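Long-range contacts in L-lactate dehydrogenase (Trichomonas vaginalis, PDB 4UUL), which is an NAD-dependent L-lactate dehydrogenase of the malate dehydrogenase family, interconverting pyruvate and L-lactate and probably also acting on malate: residues A5-T10 and I80-L85; A13-Y18 and M46-A51; D32-L37 and H63-V68; H38-P43 and K74-D79. The protein carries 1 engineered substitution. One frame throughout, in Å; residues are numbered along the deposited sequence.

Interaction 1: A5-T10 and I80-L85; sequences AHVLIT and IDCAFL
The F84 ring turns its edge to strand 5-10: V7 CG1 lies in the ring plane 3.8 Å from F84 CE1, L8 O lies at the rim, and I9 CG1 comes up obliquely. The H6 imidazole has D81 OD2 near its plane, off one edge at some distance; elsewhere it stacks on Y36 and hydrogen-bonds H38 through ND1. Alongside runs a parallel ladder at the heart of the Rossmann domain, with L8 N donating to C82 O at 3.0 Å, F84 N to L8 O at 2.8 Å, and T10 N to F84 O. On the other face of the sheet from V7, C82, I9 and F84, L8 CB rests 3.8 Å from I80 CD1 and meets the methyl of A83.

D81 extends the pairing just before strand 82-85 begins. With CG anti to its own carbonyl carbon (chi1 -66°), it brings the anti lone pair of OD2 to H6 N, 2.8 Å away and almost straight at 175°. D81 N returns a bond to H6 O at 2.8 Å, to which C82 N adds a weak one. H6 is gripped at both backbone polar atoms, and the carboxylate, whose OD1 is salt-bridged to K120, probably keeps its negative charge.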
loop_
_atom_site.group_PDB
_atom_site.type_symbol
_atom_site.label_atom_id
_atom_site.label_comp_id
_atom_site.label_asym_id
_atom_site.label_seq_id
_atom_site.Cartn_x
_atom_site.Cartn_y
_atom_site.Cartn_z
ATOM N N ALA B 5 -2.442 -18.184 -7.661
ATOM C CA ALA B 5 -2.775 -18.452 -6.282
ATOM C C ALA B 5 -4.038 -17.694 -5.921
ATOM O O ALA B 5 -4.176 -16.523 -6.221
ATOM C CB ALA B 5 -1.617 -17.984 -5.396
ATOM N N HIS B 6 -4.961 -18.375 -5.242
ATOM C CA HIS B 6 -6.219 -17.790 -4.854
ATOM C C HIS B 6 -6.173 -17.307 -3.422
ATOM O O HIS B 6 -5.954 -18.086 -2.488
ATOM C CB HIS B 6 -7.360 -18.785 -5.100
ATOM C CG HIS B 6 -7.727 -18.882 -6.539
ATOM N ND1 HIS B 6 -8.963 -18.528 -7.033
ATOM C CD2 HIS B 6 -6.998 -19.292 -7.610
ATOM C CE1 HIS B 6 -8.967 -18.677 -8.357
ATOM N NE2 HIS B 6 -7.791 -19.156 -8.722
ATOM N N VAL B 7 -6.401 -16.012 -3.222
ATOM C CA VAL B 7 -6.224 -15.352 -1.940
ATOM C C VAL B 7 -7.511 -14.700 -1.516
ATOM O O VAL B 7 -8.037 -13.852 -2.213
ATOM C CB VAL B 7 -5.131 -14.243 -2.080
ATOM C CG1 VAL B 7 -4.968 -13.514 -0.759
ATOM C CG2 VAL B 7 -3.823 -14.821 -2.597
ATOM N N LEU B 8 -7.989 -15.073 -0.333
ATOM C CA LEU B 8 -9.189 -14.472 0.246
ATOM C C LEU B 8 -8.806 -13.335 1.202
ATOM O O LEU B 8 -7.912 -13.470 2.030
ATOM C CB LEU B 8 -9.977 -15.516 1.031
ATOM C CG LEU B 8 -11.107 -15.002 1.914
ATOM C CD1 LEU B 8 -12.214 -14.294 1.117
ATOM C CD2 LEU B 8 -11.689 -16.115 2.740
ATOM N N ILE B 9 -9.527 -12.222 1.101
ATOM C CA ILE B 9 -9.513 -11.148 2.086
ATOM C C ILE B 9 -10.947 -10.903 2.528
ATOM O O ILE B 9 -11.797 -10.624 1.700
ATOM C CB ILE B 9 -8.920 -9.830 1.516
ATOM C CG1 ILE B 9 -7.507 -10.073 0.963
ATOM C CG2 ILE B 9 -8.940 -8.751 2.576
ATOM C CD1 ILE B 9 -7.001 -8.892 0.120
ATOM N N THR B 10 -11.230 -11.110 3.821
ATOM C CA THR B 10 -12.530 -10.787 4.366
ATOM C C THR B 10 -12.567 -9.348 4.820
ATOM O O THR B 10 -11.528 -8.720 5.004
ATOM C CB THR B 10 -12.932 -11.731 5.535
ATOM O OG1 THR B 10 -12.070 -11.438 6.619
ATOM C CG2 THR B 10 -12.863 -13.159 5.088
ATOM N N ILE B 80 -9.509 -21.671 -2.263
ATOM C CA ILE B 80 -8.477 -20.720 -1.880
ATOM C C ILE B 80 -7.204 -21.393 -1.378
ATOM O O ILE B 80 -7.265 -22.443 -0.741
ATOM C CB ILE B 80 -8.994 -19.639 -0.912
ATOM C CG1 ILE B 80 -9.486 -20.259 0.406
ATOM C CG2 ILE B 80 -10.072 -18.804 -1.612
ATOM C CD1 ILE B 80 -9.706 -19.232 1.471
ATOM N N ASP B 81 -6.064 -20.741 -1.624
ATOM C CA ASP B 81 -4.737 -21.138 -1.143
ATOM C C ASP B 81 -4.349 -20.469 0.193
ATOM O O ASP B 81 -3.623 -21.024 0.991
ATOM C CB ASP B 81 -3.686 -20.764 -2.179
ATOM C CG ASP B 81 -3.846 -21.572 -3.454
ATOM O OD1 ASP B 81 -3.524 -22.771 -3.441
ATOM O OD2 ASP B 81 -4.298 -21.003 -4.444
ATOM N N CYS B 82 -4.821 -19.257 0.401
ATOM C CA CYS B 82 -4.596 -18.576 1.678
ATOM C C CYS B 82 -5.721 -17.561 1.968
ATOM O O CYS B 82 -6.483 -17.199 1.057
ATOM C CB CYS B 82 -3.192 -17.963 1.814
ATOM S SG CYS B 82 -2.905 -16.544 0.752
ATOM N N ALA B 83 -5.829 -17.143 3.230
ATOM C CA ALA B 83 -6.855 -16.249 3.638
ATOM C C ALA B 83 -6.342 -15.297 4.674
ATOM O O ALA B 83 -5.632 -15.658 5.618
ATOM C CB ALA B 83 -8.029 -17.035 4.255
ATOM N N PHE B 84 -6.751 -14.037 4.515
ATOM C CA PHE B 84 -6.537 -12.969 5.487
ATOM C C PHE B 84 -7.906 -12.687 6.118
ATOM O O PHE B 84 -8.770 -12.046 5.497
ATOM C CB PHE B 84 -5.989 -11.731 4.798
ATOM C CG PHE B 84 -4.608 -11.909 4.234
ATOM C CD1 PHE B 84 -4.406 -12.446 2.965
ATOM C CD2 PHE B 84 -3.503 -11.526 4.975
ATOM C CE1 PHE B 84 -3.148 -12.590 2.457
ATOM C CE2 PHE B 84 -2.218 -11.674 4.419
ATOM C CZ PHE B 84 -2.068 -12.201 3.162
ATOM N N LEU B 85 -8.093 -13.201 7.347
ATOM C CA LEU B 85 -9.393 -13.049 8.039
ATOM C C LEU B 85 -9.327 -11.748 8.828
ATOM O O LEU B 85 -8.999 -11.714 10.033
ATOM C CB LEU B 85 -9.696 -14.252 8.914
ATOM C CG LEU B 85 -9.851 -15.559 8.193
ATOM C CD1 LEU B 85 -10.300 -16.619 9.148
ATOM C CD2 LEU B 85 -10.724 -15.555 6.952
#

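Interaction 2: A13-Y18 and M46-A51; sequences AGQIGY and MNRLTA
A13 and L49 bring their CA atoms to 4.7 Å, where the turn before helix 15-25 meets the first turns of helix 46-57, and G14 takes the N-cap position, its carbonyl receiving Y18 N. The methyl of A13 makes the apolar contact, its CB lying 4.3 Å from L49 CB and 4.1 Å from R48 CB. The R48 chain starts out with chi1 at -152° and bends at chi3, which lays one face of the guanidinium over the A13-G14 peptide, with A13 C 3.9 Å above the plane and over its centre and G14 N nearer the rim. The modelled approach of A13 O to this group is too short and doubtful. The Q15 side chain crosses that of R48 at about a right angle, NE2 4.1 Å from R48 NH2, the amide and guanidinium planes 46° apart. One water donates to R48 O at 2.9 Å and, weakly, to A13 O.

G14 and G17, with G11, form the glycine-rich motif of the turn and the start of helix 15-25; A13, G14 and G17 probably bind NAD, while Q15, I16 and R48 contact NADH in other crystals, and here the site holds no cofactor. The carboxylate of D41, just after strand 35-40, accepts A13 N at OD2. Further along helix 15-25, Y18 hydrogen-bonds E55 of helix 46-57 and makes a cation-pi contact with R236 of the second subunit.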
loop_
_atom_site.group_PDB
_atom_site.type_symbol
_atom_site.label_atom_id
_atom_site.label_comp_id
_atom_site.label_asym_id
_atom_site.label_seq_id
_atom_site.Cartn_x
_atom_site.Cartn_y
_atom_site.Cartn_z
ATOM N N ALA B 13 -13.780 -4.445 1.926
ATOM C CA ALA B 13 -14.093 -3.052 1.639
ATOM C C ALA B 13 -13.503 -2.059 2.628
ATOM O O ALA B 13 -13.554 -0.859 2.423
ATOM C CB ALA B 13 -15.583 -2.870 1.558
ATOM N N GLY B 14 -12.950 -2.547 3.720
ATOM C CA GLY B 14 -12.389 -1.654 4.702
ATOM C C GLY B 14 -11.024 -1.157 4.331
ATOM O O GLY B 14 -10.464 -1.512 3.277
ATOM N N GLN B 15 -10.429 -0.364 5.214
ATOM C CA GLN B 15 -9.128 0.225 4.881
ATOM C C GLN B 15 -8.007 -0.813 4.760
ATOM O O GLN B 15 -7.154 -0.695 3.894
ATOM C CB GLN B 15 -8.738 1.303 5.861
ATOM C CG GLN B 15 -7.528 2.061 5.359
ATOM C CD GLN B 15 -7.678 2.565 3.924
ATOM O OE1 GLN B 15 -6.876 2.240 3.067
ATOM N NE2 GLN B 15 -8.724 3.348 3.665
ATOM N N ILE B 16 -7.976 -1.799 5.675
ATOM C CA ILE B 16 -6.971 -2.827 5.557
ATOM C C ILE B 16 -7.154 -3.554 4.219
ATOM O O ILE B 16 -6.191 -3.757 3.449
ATOM C CB ILE B 16 -6.993 -3.771 6.750
ATOM C CG1 ILE B 16 -6.482 -3.024 8.004
ATOM C CG2 ILE B 16 -6.180 -4.991 6.447
ATOM C CD1 ILE B 16 -6.699 -3.777 9.325
ATOM N N GLY B 17 -8.381 -3.930 3.902
ATOM C CA GLY B 17 -8.603 -4.645 2.670
ATOM C C GLY B 17 -8.168 -3.894 1.429
ATOM O O GLY B 17 -7.658 -4.469 0.458
ATOM N N TYR B 18 -8.432 -2.602 1.465
ATOM C CA TYR B 18 -8.094 -1.708 0.355
ATOM C C TYR B 18 -6.580 -1.792 0.099
ATOM O O TYR B 18 -6.120 -1.946 -1.057
ATOM C CB TYR B 18 -8.496 -0.301 0.721
ATOM C CG TYR B 18 -8.247 0.768 -0.321
ATOM C CD1 TYR B 18 -9.024 0.861 -1.461
ATOM C CD2 TYR B 18 -7.296 1.706 -0.137
ATOM C CE1 TYR B 18 -8.831 1.867 -2.408
ATOM C CE2 TYR B 18 -7.108 2.717 -1.036
ATOM C CZ TYR B 18 -7.868 2.793 -2.164
ATOM O OH TYR B 18 -7.668 3.845 -2.993
ATOM N N MET B 46 -20.981 -3.227 -0.415
ATOM C CA MET B 46 -20.661 -3.663 -1.766
ATOM C C MET B 46 -20.338 -2.519 -2.725
ATOM O O MET B 46 -19.490 -2.686 -3.583
ATOM C CB MET B 46 -21.732 -4.590 -2.342
ATOM C CG MET B 46 -21.661 -5.983 -1.707
ATOM S SD MET B 46 -20.038 -6.816 -1.673
ATOM C CE MET B 46 -19.999 -7.485 -3.331
ATOM N N ASN B 47 -20.952 -1.351 -2.577
ATOM C CA ASN B 47 -20.509 -0.224 -3.408
ATOM C C ASN B 47 -19.034 0.159 -3.147
ATOM O O ASN B 47 -18.265 0.406 -4.118
ATOM C CB ASN B 47 -21.414 0.967 -3.228
ATOM C CG ASN B 47 -22.738 0.793 -3.940
ATOM O OD1 ASN B 47 -22.884 -0.058 -4.826
ATOM N ND2 ASN B 47 -23.709 1.583 -3.553
ATOM N N ARG B 48 -18.623 0.163 -1.875
ATOM C CA ARG B 48 -17.230 0.437 -1.582
ATOM C C ARG B 48 -16.329 -0.690 -2.127
ATOM O O ARG B 48 -15.199 -0.465 -2.571
ATOM C CB ARG B 48 -17.051 0.645 -0.083
ATOM C CG ARG B 48 -15.886 1.562 0.252
ATOM C CD ARG B 48 -15.786 1.856 1.710
ATOM N NE ARG B 48 -14.395 2.058 2.103
ATOM C CZ ARG B 48 -13.917 1.789 3.319
ATOM N NH1 ARG B 48 -14.718 1.285 4.256
ATOM N NH2 ARG B 48 -12.633 1.992 3.593
ATOM N N LEU B 49 -16.828 -1.919 -2.110
ATOM C CA LEU B 49 -16.033 -2.991 -2.664
ATOM C C LEU B 49 -15.897 -2.847 -4.175
ATOM O O LEU B 49 -14.804 -3.072 -4.731
ATOM C CB LEU B 49 -16.606 -4.364 -2.287
ATOM C CG LEU B 49 -15.669 -5.528 -2.587
ATOM C CD1 LEU B 49 -14.219 -5.289 -2.113
ATOM C CD2 LEU B 49 -16.244 -6.734 -1.921
ATOM N N THR B 50 -16.970 -2.422 -4.846
ATOM C CA THR B 50 -16.912 -2.157 -6.264
ATOM C C THR B 50 -15.862 -1.070 -6.544
ATOM O O THR B 50 -15.067 -1.194 -7.488
ATOM C CB THR B 50 -18.270 -1.782 -6.811
ATOM O OG1 THR B 50 -19.141 -2.910 -6.672
ATOM C CG2 THR B 50 -18.180 -1.400 -8.289
ATOM N N ALA B 51 -15.853 -0.011 -5.732
ATOM C CA ALA B 51 -14.838 1.024 -5.882
ATOM C C ALA B 51 -13.428 0.448 -5.768
ATOM O O ALA B 51 -12.540 0.833 -6.524
ATOM C CB ALA B 51 -15.023 2.135 -4.864
HETATM O O HOH W 1 -12.972 0.079 -0.831
#

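Interaction 3: D32-L37 and H63-V68; sequences DRQVYL and HLAGFV
V35 and L37 carry the backbone bonding between the two strands. V35 N donates to H63 O at 2.8 Å and A65 N to V35 O; further on, L37 N donates to G66 O, and V68 N donates to L37 O at 2.9 Å, the pairing running on past it.

Flat packing is the business of Y36. A chi1 of -177° sends its ring across to the neighbouring strand, where one face lies on bare peptide: G66 C sits 3.4 Å above the ring plane and F67 N 3.5 Å, both displaced toward the rim. G66 has no side chain to hold the ring off. The same ring also meets V68, Y36 CE1 being 4.1 Å from V68 CG1.

These strands belong to the beta-alpha-beta unit of strand 35-40, helix 46-57 and strand 64-70, the second of the Rossmann domain, and strand 64-70 is an outermost strand of its sheet within the chain.

Apolar contacts gather on the face that carries V35, L37, L64 and F67. L64 and L37 cross at about a right angle, L64 CD1 lying 4.0 Å from L37 CG, while L37 CB meets F67 CB; helix 46-57 touches L37 and F67 from this side.

At the exposed end the polar contacts run through side chains and a water. The H63 ring points the edge at CD2 to R33 O, and one water joins D32 OD1, 2.7 Å away, to H63 NE2 at 2.8 Å.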
loop_
_atom_site.group_PDB
_atom_site.type_symbol
_atom_site.label_atom_id
_atom_site.label_comp_id
_atom_site.label_asym_id
_atom_site.label_seq_id
_atom_site.Cartn_x
_atom_site.Cartn_y
_atom_site.Cartn_z
ATOM N N ASP B 32 6.745 -13.944 -8.592
ATOM C CA ASP B 32 6.395 -13.973 -9.998
ATOM C C ASP B 32 5.041 -14.622 -10.298
ATOM O O ASP B 32 4.546 -14.527 -11.411
ATOM C CB ASP B 32 7.475 -14.712 -10.804
ATOM C CG ASP B 32 8.785 -13.963 -10.860
ATOM O OD1 ASP B 32 8.835 -12.783 -10.488
ATOM O OD2 ASP B 32 9.771 -14.566 -11.278
ATOM N N ARG B 33 4.468 -15.318 -9.329
ATOM C CA ARG B 33 3.228 -16.035 -9.550
ATOM C C ARG B 33 2.035 -15.075 -9.551
ATOM O O ARG B 33 1.998 -14.139 -8.756
ATOM C CB ARG B 33 3.063 -17.070 -8.451
ATOM C CG ARG B 33 1.868 -17.970 -8.644
ATOM C CD ARG B 33 1.863 -19.082 -7.607
ATOM N NE ARG B 33 0.691 -19.936 -7.788
ATOM C CZ ARG B 33 0.262 -20.810 -6.897
ATOM N NH1 ARG B 33 0.917 -20.944 -5.757
ATOM N NH2 ARG B 33 -0.833 -21.512 -7.147
ATOM N N GLN B 34 1.061 -15.296 -10.427
ATOM C CA GLN B 34 -0.134 -14.470 -10.385
ATOM C C GLN B 34 -1.030 -14.784 -9.196
ATOM O O GLN B 34 -0.955 -15.898 -8.633
ATOM C CB GLN B 34 -0.934 -14.614 -11.649
ATOM C CG GLN B 34 -0.270 -14.023 -12.880
ATOM C CD GLN B 34 -1.256 -13.868 -13.981
ATOM O OE1 GLN B 34 -1.875 -14.849 -14.419
ATOM N NE2 GLN B 34 -1.429 -12.636 -14.442
ATOM N N VAL B 35 -1.882 -13.814 -8.862
ATOM C CA VAL B 35 -2.837 -13.957 -7.793
ATOM C C VAL B 35 -4.240 -13.692 -8.322
ATOM O O VAL B 35 -4.443 -12.910 -9.253
ATOM C CB VAL B 35 -2.514 -13.023 -6.615
ATOM C CG1 VAL B 35 -1.202 -13.411 -5.998
ATOM C CG2 VAL B 35 -2.566 -11.555 -7.035
ATOM N N TYR B 36 -5.194 -14.393 -7.723
ATOM C CA TYR B 36 -6.607 -14.211 -7.993
ATOM C C TYR B 36 -7.267 -13.883 -6.641
ATOM O O TYR B 36 -7.151 -14.678 -5.700
ATOM C CB TYR B 36 -7.260 -15.458 -8.626
ATOM C CG TYR B 36 -8.705 -15.243 -8.972
ATOM C CD1 TYR B 36 -9.683 -15.289 -7.985
ATOM C CD2 TYR B 36 -9.112 -15.069 -10.283
ATOM C CE1 TYR B 36 -11.018 -15.141 -8.279
ATOM C CE2 TYR B 36 -10.456 -14.923 -10.597
ATOM C CZ TYR B 36 -11.402 -14.937 -9.579
ATOM O OH TYR B 36 -12.731 -14.780 -9.888
ATOM N N LEU B 37 -7.844 -12.679 -6.510
ATOM C CA LEU B 37 -8.341 -12.183 -5.206
ATOM C C LEU B 37 -9.810 -12.506 -5.034
ATOM O O LEU B 37 -10.633 -12.179 -5.862
ATOM C CB LEU B 37 -8.109 -10.675 -5.077
ATOM C CG LEU B 37 -6.642 -10.231 -5.128
ATOM C CD1 LEU B 37 -6.584 -8.739 -5.049
ATOM C CD2 LEU B 37 -5.896 -10.868 -4.037
ATOM N N HIS B 63 0.396 -8.965 -12.231
ATOM C CA HIS B 63 0.262 -10.144 -11.358
ATOM C C HIS B 63 -1.174 -10.509 -11.067
ATOM O O HIS B 63 -1.427 -11.545 -10.469
ATOM C CB HIS B 63 0.998 -9.969 -10.017
ATOM C CG HIS B 63 2.476 -9.868 -10.133
ATOM N ND1 HIS B 63 3.134 -8.692 -10.393
ATOM C CD2 HIS B 63 3.437 -10.806 -9.981
ATOM C CE1 HIS B 63 4.431 -8.908 -10.399
ATOM N NE2 HIS B 63 4.646 -10.182 -10.151
ATOM N N LEU B 64 -2.112 -9.656 -11.425
ATOM C CA LEU B 64 -3.501 -9.880 -11.077
ATOM C C LEU B 64 -4.208 -10.655 -12.156
ATOM O O LEU B 64 -4.530 -10.128 -13.204
ATOM C CB LEU B 64 -4.213 -8.568 -10.765
ATOM C CG LEU B 64 -5.646 -8.675 -10.215
ATOM C CD1 LEU B 64 -5.715 -9.439 -8.907
ATOM C CD2 LEU B 64 -6.230 -7.302 -9.990
ATOM N N ALA B 65 -4.411 -11.954 -11.930
ATOM C CA ALA B 65 -5.124 -12.828 -12.878
ATOM C C ALA B 65 -6.584 -12.520 -12.944
ATOM O O ALA B 65 -7.212 -12.673 -13.969
ATOM C CB ALA B 65 -4.930 -14.287 -12.473
ATOM N N GLY B 66 -7.148 -12.077 -11.837
ATOM C CA GLY B 66 -8.565 -11.781 -11.735
ATOM C C GLY B 66 -8.980 -11.607 -10.279
ATOM O O GLY B 66 -8.139 -11.645 -9.380
ATOM N N PHE B 67 -10.276 -11.416 -10.052
ATOM C CA PHE B 67 -10.823 -11.261 -8.726
ATOM C C PHE B 67 -12.326 -11.542 -8.785
ATOM O O PHE B 67 -12.954 -11.520 -9.853
ATOM C CB PHE B 67 -10.602 -9.838 -8.208
ATOM C CG PHE B 67 -11.221 -8.791 -9.068
ATOM C CD1 PHE B 67 -12.539 -8.433 -8.914
ATOM C CD2 PHE B 67 -10.480 -8.170 -10.046
ATOM C CE1 PHE B 67 -13.126 -7.480 -9.755
ATOM C CE2 PHE B 67 -11.049 -7.226 -10.872
ATOM C CZ PHE B 67 -12.369 -6.877 -10.713
ATOM N N VAL B 68 -12.887 -11.757 -7.611
ATOM C CA VAL B 68 -14.326 -11.792 -7.427
ATOM C C VAL B 68 -14.628 -11.003 -6.159
ATOM O O VAL B 68 -14.009 -11.194 -5.128
ATOM C CB VAL B 68 -14.901 -13.224 -7.343
ATOM C CG1 VAL B 68 -14.370 -14.029 -6.172
ATOM C CG2 VAL B 68 -16.429 -13.164 -7.332
HETATM O O HOH W 2 7.393 -10.618 -9.881
#

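Interaction 4: H38-P43 and K74-D79; sequences HLLDIP and KAAFKD
A75, in the last turn of helix 73-77, offers its carbonyl to H38: ND1 donates to A75 O at 2.9 Å, with the oxygen only 7° out of the imidazole plane and the donor in the carbonyl plane. The 149° angle at the hydrogen makes this a somewhat bent bond, but the ring is held at both nitrogens, since NE2 is hydrogen-bonded to H6 ND1 on the next strand. With its proton on ND1, a neutral H38 would probably accept from H6 at NE2.

A76 follows and does two jobs. Its carbonyl oxygen lies 3.3 Å from H38 CB, and close to ND1 without bonding to it. Its methyl is packed by L40, whose CB comes to 3.8 Å from A76 CB and whose CD1 to 3.9 Å. The trans first torsion of L40 (chi1 177°) brings both branches against A76 CB, with CD2 also meeting F77 CE1 at 3.9 Å in an oblique approach.

At K78 the chain leaves the helix after its N has bonded K74 O, and the K78 carbonyl oxygen comes 3.5 Å from H38 CE1, beside the ring already tied to A75.

Strand 35-40 lies between strands 5-10 and 64-70, and L8 and T70 on these neighbours also touch A76. F77 lies between L8 and L40 on this face of the sheet and helix 97-118, where T111, L115 and W118 meet it. Just after the strand comes D41, which contacts NADH in other crystals of this enzyme.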
loop_
_atom_site.group_PDB
_atom_site.type_symbol
_atom_site.label_atom_id
_atom_site.label_comp_id
_atom_site.label_asym_id
_atom_site.label_seq_id
_atom_site.Cartn_x
_atom_site.Cartn_y
_atom_site.Cartn_z
ATOM N N HIS B 38 -10.114 -13.144 -3.916
ATOM C CA HIS B 38 -11.501 -13.330 -3.455
ATOM C C HIS B 38 -11.737 -12.281 -2.379
ATOM O O HIS B 38 -11.031 -12.254 -1.369
ATOM C CB HIS B 38 -11.689 -14.713 -2.888
ATOM C CG HIS B 38 -11.482 -15.820 -3.867
ATOM N ND1 HIS B 38 -12.475 -16.716 -4.185
ATOM C CD2 HIS B 38 -10.387 -16.235 -4.551
ATOM C CE1 HIS B 38 -12.009 -17.613 -5.040
ATOM N NE2 HIS B 38 -10.751 -17.332 -5.300
ATOM N N LEU B 39 -12.675 -11.367 -2.645
ATOM C CA LEU B 39 -12.882 -10.181 -1.827
ATOM C C LEU B 39 -14.277 -10.245 -1.238
ATOM O O LEU B 39 -15.277 -10.072 -1.951
ATOM C CB LEU B 39 -12.689 -8.925 -2.684
ATOM C CG LEU B 39 -11.333 -8.845 -3.375
ATOM C CD1 LEU B 39 -11.309 -7.719 -4.368
ATOM C CD2 LEU B 39 -10.234 -8.596 -2.358
ATOM N N LEU B 40 -14.371 -10.556 0.065
ATOM C CA LEU B 40 -15.629 -10.790 0.735
ATOM C C LEU B 40 -15.993 -9.641 1.640
ATOM O O LEU B 40 -15.159 -9.150 2.407
ATOM C CB LEU B 40 -15.560 -12.085 1.553
ATOM C CG LEU B 40 -16.770 -12.475 2.391
ATOM C CD1 LEU B 40 -17.983 -12.775 1.514
ATOM C CD2 LEU B 40 -16.457 -13.658 3.325
ATOM N N ASP B 41 -17.256 -9.207 1.566
ATOM C CA ASP B 41 -17.786 -8.247 2.537
ATOM C C ASP B 41 -19.309 -8.402 2.590
ATOM O O ASP B 41 -19.836 -9.344 2.018
ATOM C CB ASP B 41 -17.280 -6.815 2.269
ATOM C CG ASP B 41 -17.045 -6.001 3.526
ATOM O OD1 ASP B 41 -17.860 -6.106 4.462
ATOM O OD2 ASP B 41 -16.010 -5.285 3.585
ATOM N N ILE B 42 -19.968 -7.536 3.337
ATOM C CA ILE B 42 -21.390 -7.636 3.540
ATOM C C ILE B 42 -22.131 -6.714 2.578
ATOM O O ILE B 42 -21.549 -5.777 2.032
ATOM C CB ILE B 42 -21.770 -7.305 4.969
ATOM C CG1 ILE B 42 -21.284 -5.918 5.368
ATOM C CG2 ILE B 42 -21.253 -8.400 5.918
ATOM C CD1 ILE B 42 -21.935 -5.445 6.703
ATOM N N PRO B 43 -23.421 -6.958 2.363
ATOM C CA PRO B 43 -24.133 -6.199 1.340
ATOM C C PRO B 43 -24.021 -4.677 1.438
ATOM O O PRO B 43 -23.874 -4.056 0.373
ATOM C CB PRO B 43 -25.584 -6.702 1.498
ATOM C CG PRO B 43 -25.428 -8.085 1.970
ATOM C CD PRO B 43 -24.257 -8.042 2.914
ATOM N N LYS B 74 -19.504 -19.247 -0.397
ATOM C CA LYS B 74 -18.927 -20.234 -1.307
ATOM C C LYS B 74 -18.017 -19.572 -2.348
ATOM O O LYS B 74 -16.864 -20.003 -2.548
ATOM C CB LYS B 74 -19.977 -21.060 -2.041
ATOM C CG LYS B 74 -19.322 -22.129 -2.890
ATOM C CD LYS B 74 -20.323 -23.062 -3.511
ATOM C CE LYS B 74 -19.625 -24.139 -4.342
ATOM N NZ LYS B 74 -20.585 -25.180 -4.772
ATOM N N ALA B 75 -18.461 -18.475 -2.949
ATOM C CA ALA B 75 -17.643 -17.814 -3.945
ATOM C C ALA B 75 -16.338 -17.287 -3.319
ATOM O O ALA B 75 -15.304 -17.213 -3.980
ATOM C CB ALA B 75 -18.420 -16.688 -4.579
ATOM N N ALA B 76 -16.401 -16.852 -2.066
ATOM C CA ALA B 76 -15.260 -16.268 -1.399
ATOM C C ALA B 76 -14.228 -17.317 -0.991
ATOM O O ALA B 76 -13.035 -17.055 -1.039
ATOM C CB ALA B 76 -15.733 -15.500 -0.189
ATOM N N PHE B 77 -14.687 -18.498 -0.585
ATOM C CA PHE B 77 -13.794 -19.501 0.005
ATOM C C PHE B 77 -13.385 -20.616 -0.963
ATOM O O PHE B 77 -12.499 -21.393 -0.672
ATOM C CB PHE B 77 -14.397 -20.136 1.280
ATOM C CG PHE B 77 -14.451 -19.196 2.480
ATOM C CD1 PHE B 77 -15.516 -18.332 2.650
ATOM C CD2 PHE B 77 -13.439 -19.166 3.419
ATOM C CE1 PHE B 77 -15.582 -17.484 3.720
ATOM C CE2 PHE B 77 -13.520 -18.308 4.498
ATOM C CZ PHE B 77 -14.569 -17.475 4.638
ATOM N N LYS B 78 -14.046 -20.709 -2.111
ATOM C CA LYS B 78 -13.850 -21.829 -3.030
ATOM C C LYS B 78 -12.413 -21.933 -3.540
ATOM O O LYS B 78 -11.906 -21.051 -4.226
ATOM C CB LYS B 78 -14.833 -21.780 -4.191
ATOM C CG LYS B 78 -14.748 -23.005 -5.062
ATOM C CD LYS B 78 -15.865 -23.008 -6.100
ATOM C CE LYS B 78 -15.768 -24.218 -7.029
ATOM N NZ LYS B 78 -16.904 -24.304 -8.008
ATOM N N ASP B 79 -11.768 -23.025 -3.188
ATOM C CA ASP B 79 -10.456 -23.415 -3.684
ATOM C C ASP B 79 -9.380 -22.375 -3.379
ATOM O O ASP B 79 -8.380 -22.279 -4.118
ATOM C CB ASP B 79 -10.500 -23.767 -5.177
ATOM C CG ASP B 79 -11.420 -24.950 -5.481
ATOM O OD1 ASP B 79 -11.567 -25.831 -4.620
ATOM O OD2 ASP B 79 -11.979 -25.008 -6.580
#

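How the interactions relate
From the N terminus, the chain lays down strand 5-10 first, and interaction 1 closes the widest loop when 80-85 returns to lie beside it; the other three contacts nest inside that loop. Interaction 2 opens next, at the glycine-rich turn, and closes on helix 46-57. Interactions 3 and 4 both start from strand 35-40 and close in turn on strand 64-70 and helix 73-77; each crosses interaction 2, and they cross each other. Together they bind four neighbouring parallel strands and the helices packed on them into the first part of the Rossmann domain. D41 connects interactions 2 and 4, and the ring cluster H6-Y36-H38 connects interactions 1, 3 and 4.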